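Local coordinates for protein arabinofuranosidase (Bifidobacterium longum, PDB 2Y2W) that hydrolyses terminal alpha-L-arabinofuranosyl bonds in arabinans and arabinoxylan as a family 51 glycoside hydrolase, helping to break down the plant cell wall, at residues E229-V234 and K268-K273; A425-T430 and A531-T536. All coordinates share one frame; numbering follows the deposited sequence.

Interaction 1: E229-V234 and K268-K273; sequences EYAGAV and KTVLTK
V270 pushes its forked side chain into a hollow walled by Y230, A231 and V234, while A231 CB is a small bump seated against the backbone of T269 and V270 and the chain of K273. The methyl of A231 points at the other helix: CB lies 3.8 Å from V270 CA and 4.1 Å from T269 O. With so little bulk at this point, the two CA atoms of A231 and V270 come within 4.3 Å, and the local axes approach to 8.4 Å at a crossing angle of -25°. Both branches of V270 press on the Y230 ring, CG2 near its plane at the edge, 3.7 Å from CD2, and CG1 against CD2 and CE2; CG1 also reaches V234 CG1 at 4.0 Å. Y230 has CG anti to its backbone N (chi1 -177°), which carries the ring past V270 to where its OH hydrogen-bonds with I212 O and C253 N. On the outer flank, K273 stretches fully extended along A231 (CB to K273 CD, 4.3 Å) and ends beside the bare CA of G232. Close, nearly parallel packing of helices 227-244 and 265-274, which follow successive barrel strands 209-212 and 249-252, is characteristic of the outer helical layer of a (beta/alpha)8 barrel.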
loop_
_atom_site.group_PDB
_atom_site.type_symbol
_atom_site.label_atom_id
_atom_site.label_comp_id
_atom_site.label_asym_id
_atom_site.label_seq_id
_atom_site.Cartn_x
_atom_site.Cartn_y
_atom_site.Cartn_z
ATOM N N GLU D 229 -3.095 0.786 11.027
ATOM C CA GLU D 229 -2.398 0.996 9.757
ATOM C C GLU D 229 -0.993 1.561 9.961
ATOM O O GLU D 229 -0.033 1.068 9.359
ATOM C CB GLU D 229 -3.202 1.918 8.834
ATOM C CG GLU D 229 -4.287 1.221 8.014
ATOM C CD GLU D 229 -5.297 2.193 7.399
ATOM O OE1 GLU D 229 -5.084 3.426 7.467
ATOM O OE2 GLU D 229 -6.313 1.720 6.844
ATOM N N TYR D 230 -0.879 2.585 10.808
ATOM C CA TYR D 230 0.412 3.221 11.078
ATOM C C TYR D 230 1.345 2.314 11.871
ATOM O O TYR D 230 2.534 2.228 11.557
ATOM C CB TYR D 230 0.250 4.580 11.775
ATOM C CG TYR D 230 1.567 5.297 12.004
ATOM C CD1 TYR D 230 2.248 5.898 10.945
ATOM C CD2 TYR D 230 2.137 5.360 13.276
ATOM C CE1 TYR D 230 3.462 6.547 11.146
ATOM C CE2 TYR D 230 3.353 6.009 13.491
ATOM C CZ TYR D 230 4.008 6.597 12.420
ATOM O OH TYR D 230 5.206 7.242 12.621
ATOM N N ALA D 231 0.806 1.642 12.888
ATOM C CA ALA D 231 1.568 0.674 13.679
ATOM C C ALA D 231 2.254 -0.352 12.778
ATOM O O ALA D 231 3.455 -0.596 12.914
ATOM C CB ALA D 231 0.669 -0.018 14.698
ATOM N N GLY D 232 1.489 -0.929 11.852
ATOM C CA GLY D 232 2.023 -1.859 10.859
ATOM C C GLY D 232 3.082 -1.236 9.964
ATOM O O GLY D 232 4.102 -1.859 9.674
ATOM N N ALA D 233 2.840 0.001 9.539
ATOM C CA ALA D 233 3.746 0.704 8.630
ATOM C C ALA D 233 5.063 1.102 9.302
ATOM O O ALA D 233 6.140 0.849 8.761
ATOM C CB ALA D 233 3.058 1.918 8.027
ATOM N N VAL D 234 4.969 1.714 10.483
ATOM C CA VAL D 234 6.147 2.152 11.229
ATOM C C VAL D 234 6.995 0.966 11.708
ATOM O O VAL D 234 8.215 1.078 11.811
ATOM C CB VAL D 234 5.780 3.123 12.399
ATOM C CG1 VAL D 234 5.133 2.385 13.569
ATOM C CG2 VAL D 234 7.002 3.900 12.866
ATOM N N LYS D 268 -0.234 3.915 22.527
ATOM C CA LYS D 268 -0.228 2.562 23.072
ATOM C C LYS D 268 -0.166 1.507 21.970
ATOM O O LYS D 268 0.703 0.638 21.994
ATOM C CB LYS D 268 -1.444 2.330 23.969
ATOM C CG LYS D 268 -1.268 1.191 24.964
ATOM C CD LYS D 268 -2.254 1.279 26.128
ATOM C CE LYS D 268 -1.933 2.439 27.075
ATOM N NZ LYS D 268 -2.511 3.740 26.623
ATOM N N THR D 269 -1.078 1.603 21.004
ATOM C CA THR D 269 -1.157 0.643 19.904
ATOM C C THR D 269 0.104 0.668 19.036
ATOM O O THR D 269 0.685 -0.381 18.745
ATOM C CB THR D 269 -2.404 0.894 19.027
ATOM O OG1 THR D 269 -3.564 0.991 19.861
ATOM C CG2 THR D 269 -2.605 -0.238 18.024
ATOM N N VAL D 270 0.522 1.870 18.646
ATOM C CA VAL D 270 1.672 2.059 17.760
ATOM C C VAL D 270 2.980 1.601 18.411
ATOM O O VAL D 270 3.731 0.820 17.818
ATOM C CB VAL D 270 1.763 3.532 17.260
ATOM C CG1 VAL D 270 3.136 3.846 16.658
ATOM C CG2 VAL D 270 0.656 3.813 16.254
ATOM N N LEU D 271 3.236 2.068 19.630
ATOM C CA LEU D 271 4.483 1.749 20.326
ATOM C C LEU D 271 4.583 0.283 20.751
ATOM O O LEU D 271 5.671 -0.278 20.735
ATOM C CB LEU D 271 4.718 2.686 21.520
ATOM C CG LEU D 271 4.845 4.192 21.242
ATOM C CD1 LEU D 271 4.961 4.971 22.543
ATOM C CD2 LEU D 271 6.012 4.519 20.311
ATOM N N THR D 272 3.459 -0.332 21.112
ATOM C CA THR D 272 3.447 -1.745 21.513
ATOM C C THR D 272 3.960 -2.657 20.396
ATOM O O THR D 272 4.763 -3.557 20.647
ATOM C CB THR D 272 2.035 -2.206 21.980
ATOM O OG1 THR D 272 1.640 -1.446 23.128
ATOM C CG2 THR D 272 2.025 -3.688 22.345
ATOM N N LYS D 273 3.508 -2.409 19.169
ATOM C CA LYS D 273 3.893 -3.229 18.024
ATOM C C LYS D 273 5.320 -2.950 17.555
ATOM O O LYS D 273 6.093 -3.881 17.324
ATOM C CB LYS D 273 2.904 -3.049 16.867
ATOM C CG LYS D 273 3.024 -4.111 15.781
ATOM C CD LYS D 273 1.790 -4.147 14.899
ATOM C CE LYS D 273 1.872 -5.274 13.880
ATOM N NZ LYS D 273 0.640 -5.355 13.042
#

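Interaction 2: A425-T430 and A531-T536; sequences AWRQTT and APEAVT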
loop_
_atom_site.group_PDB
_atom_site.type_symbol
_atom_site.label_atom_id
_atom_site.label_comp_id
_atom_site.label_asym_id
_atom_site.label_seq_id
_atom_site.Cartn_x
_atom_site.Cartn_y
_atom_site.Cartn_z
ATOM N N ALA D 425 16.671 41.017 9.438
ATOM C CA ALA D 425 16.097 39.949 10.239
ATOM C C ALA D 425 16.097 40.414 11.688
ATOM O O ALA D 425 17.059 41.039 12.147
ATOM C CB ALA D 425 16.896 38.676 10.083
ATOM N N TRP D 426 15.015 40.123 12.404
ATOM C CA TRP D 426 14.856 40.612 13.771
ATOM C C TRP D 426 14.286 39.559 14.718
ATOM O O TRP D 426 13.704 38.560 14.281
ATOM C CB TRP D 426 14.012 41.893 13.800
ATOM C CG TRP D 426 12.676 41.789 13.107
ATOM C CD1 TRP D 426 12.425 42.005 11.782
ATOM C CD2 TRP D 426 11.414 41.467 13.706
ATOM N NE1 TRP D 426 11.089 41.826 11.516
ATOM C CE2 TRP D 426 10.445 41.499 12.680
ATOM C CE3 TRP D 426 11.009 41.153 15.008
ATOM C CZ2 TRP D 426 9.093 41.229 12.915
ATOM C CZ3 TRP D 426 9.663 40.883 15.242
ATOM C CH2 TRP D 426 8.723 40.921 14.197
ATOM N N ARG D 427 14.467 39.797 16.016
ATOM C CA ARG D 427 14.040 38.872 17.059
ATOM C C ARG D 427 12.627 39.194 17.516
ATOM O O ARG D 427 12.303 40.352 17.788
ATOM C CB ARG D 427 14.983 38.950 18.262
ATOM C CG ARG D 427 16.453 38.746 17.943
ATOM C CD ARG D 427 17.329 39.384 19.013
ATOM N NE ARG D 427 18.745 39.360 18.654
ATOM C CZ ARG D 427 19.347 40.260 17.879
ATOM N NH1 ARG D 427 18.662 41.274 17.361
ATOM N NH2 ARG D 427 20.641 40.142 17.617
ATOM N N GLN D 428 11.791 38.165 17.597
ATOM C CA GLN D 428 10.464 38.299 18.180
ATOM C C GLN D 428 10.591 38.185 19.689
ATOM O O GLN D 428 11.666 37.874 20.199
ATOM C CB GLN D 428 9.512 37.230 17.639
ATOM C CG GLN D 428 9.190 37.385 16.168
ATOM C CD GLN D 428 7.715 37.219 15.873
ATOM O OE1 GLN D 428 6.880 37.948 16.406
ATOM N NE2 GLN D 428 7.387 36.268 15.009
ATOM N N THR D 429 9.496 38.431 20.400
ATOM C CA THR D 429 9.496 38.361 21.860
ATOM C C THR D 429 9.821 36.954 22.361
ATOM O O THR D 429 10.417 36.799 23.427
ATOM C CB THR D 429 8.152 38.829 22.460
ATOM O OG1 THR D 429 7.101 37.945 22.049
ATOM C CG2 THR D 429 7.824 40.247 22.006
ATOM N N THR D 430 9.438 35.943 21.581
ATOM C CA THR D 430 9.656 34.536 21.930
ATOM C C THR D 430 11.104 34.084 21.741
ATOM O O THR D 430 11.481 32.997 22.184
ATOM C CB THR D 430 8.743 33.601 21.109
ATOM O OG1 THR D 430 8.924 33.865 19.713
ATOM C CG2 THR D 430 7.281 33.810 21.475
ATOM N N ALA D 531 9.380 48.670 14.475
ATOM C CA ALA D 531 10.063 48.817 15.762
ATOM C C ALA D 531 10.375 47.437 16.354
ATOM O O ALA D 531 9.596 46.908 17.151
ATOM C CB ALA D 531 9.224 49.653 16.725
ATOM N N PRO D 532 11.521 46.850 15.963
ATOM C CA PRO D 532 11.833 45.452 16.277
ATOM C C PRO D 532 12.332 45.186 17.697
ATOM O O PRO D 532 12.380 44.028 18.118
ATOM C CB PRO D 532 12.923 45.109 15.260
ATOM C CG PRO D 532 13.615 46.397 15.005
ATOM C CD PRO D 532 12.591 47.488 15.171
ATOM N N GLU D 533 12.700 46.235 18.427
ATOM C CA GLU D 533 13.278 46.064 19.760
ATOM C C GLU D 533 12.473 46.755 20.867
ATOM O O GLU D 533 13.025 47.133 21.905
ATOM C CB GLU D 533 14.748 46.512 19.777
ATOM C CG GLU D 533 15.649 45.733 18.818
ATOM C CD GLU D 533 17.095 45.656 19.279
ATOM O OE1 GLU D 533 17.688 46.713 19.595
ATOM O OE2 GLU D 533 17.637 44.529 19.325
ATOM N N ALA D 534 11.167 46.895 20.643
ATOM C CA ALA D 534 10.262 47.520 21.612
ATOM C C ALA D 534 10.053 46.664 22.863
ATOM O O ALA D 534 9.899 47.195 23.963
ATOM C CB ALA D 534 8.925 47.845 20.959
ATOM N N VAL D 535 10.039 45.345 22.683
ATOM C CA VAL D 535 9.935 44.407 23.801
ATOM C C VAL D 535 11.227 43.596 23.919
ATOM O O VAL D 535 11.387 42.548 23.286
ATOM C CB VAL D 535 8.706 43.465 23.672
ATOM C CG1 VAL D 535 8.578 42.570 24.905
ATOM C CG2 VAL D 535 7.427 44.263 23.463
ATOM N N THR D 536 12.151 44.106 24.724
ATOM C CA THR D 536 13.423 43.437 24.980
ATOM C C THR D 536 13.564 43.171 26.478
ATOM O O THR D 536 12.961 43.884 27.285
ATOM C CB THR D 536 14.623 44.275 24.472
ATOM O OG1 THR D 536 14.528 45.614 24.977
ATOM C CG2 THR D 536 14.652 44.310 22.948
#
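P532 and T429 have the most surface buried here, and each meets a partner of its own: P532 packs on W426, T429 on V535. The turn side of the contact is a type I beta turn from A531 to A534, with P532 at its second position; the other side is the second strand of a small antiparallel hairpin, 417-419 with 425-427, running on toward helix 431-440. The touching parts run almost the same way, 20° apart, and CA separations of 6.2 Å for W426 and P532 and 6.4 Å for T429 and V535 show that the spacing hardly changes between the two points.

At the first point P532 CB comes obliquely to the root of the tryptophan, 3.7 Å from W426 CB and 4.0 Å from W426 CG. The proline therefore rests against the base of the side chain and not over the middle of the indole.

At the second point the two branches of T429 are put to different uses. Its OG1 sits between the backbone N and the carbonyl carbon (chi1 64°) and hydrogen-bonds with T381 O, while CG2 turns to V535, 3.7 Å from V535 CB and 3.8 Å from V535 CG1. N527 helps join the two points: its side chain touches both W426 and T429, and its OD1 hydrogen-bonds with V535 N.

At the exposed margin R427 and E533 lie side by side, but the firmer partner of the arginine is E102, which forms a salt bridge with R427 NE. R427 NH1 and E533 OE2 make a long salt bridge of 3.9 Å, the guanidinium and carboxylate planes 51° apart and no N-H directed at the oxygen.

How the interactions relate
Interaction 1 and interaction 2 lie on opposite sides of the chain's centre, their own centres 43 Å apart and their nearest atoms about 28 Å apart, so neither touches the other. They are also in series along the chain: 229-234 and 268-273 have met before 425-430 begins. The side chain of Y230 in interaction 1 is about 8 Å from that of N214, a probable arabinofuranose-binding residue, and about 9 Å from that of E215, the probable proton donor/acceptor. Interaction 1 thus belongs to the helical layer outside strands 209-212 and 249-252, with Y230 reaching in toward these residues, whereas interaction 2 lies away from the predicted substrate-binding and catalytic residues.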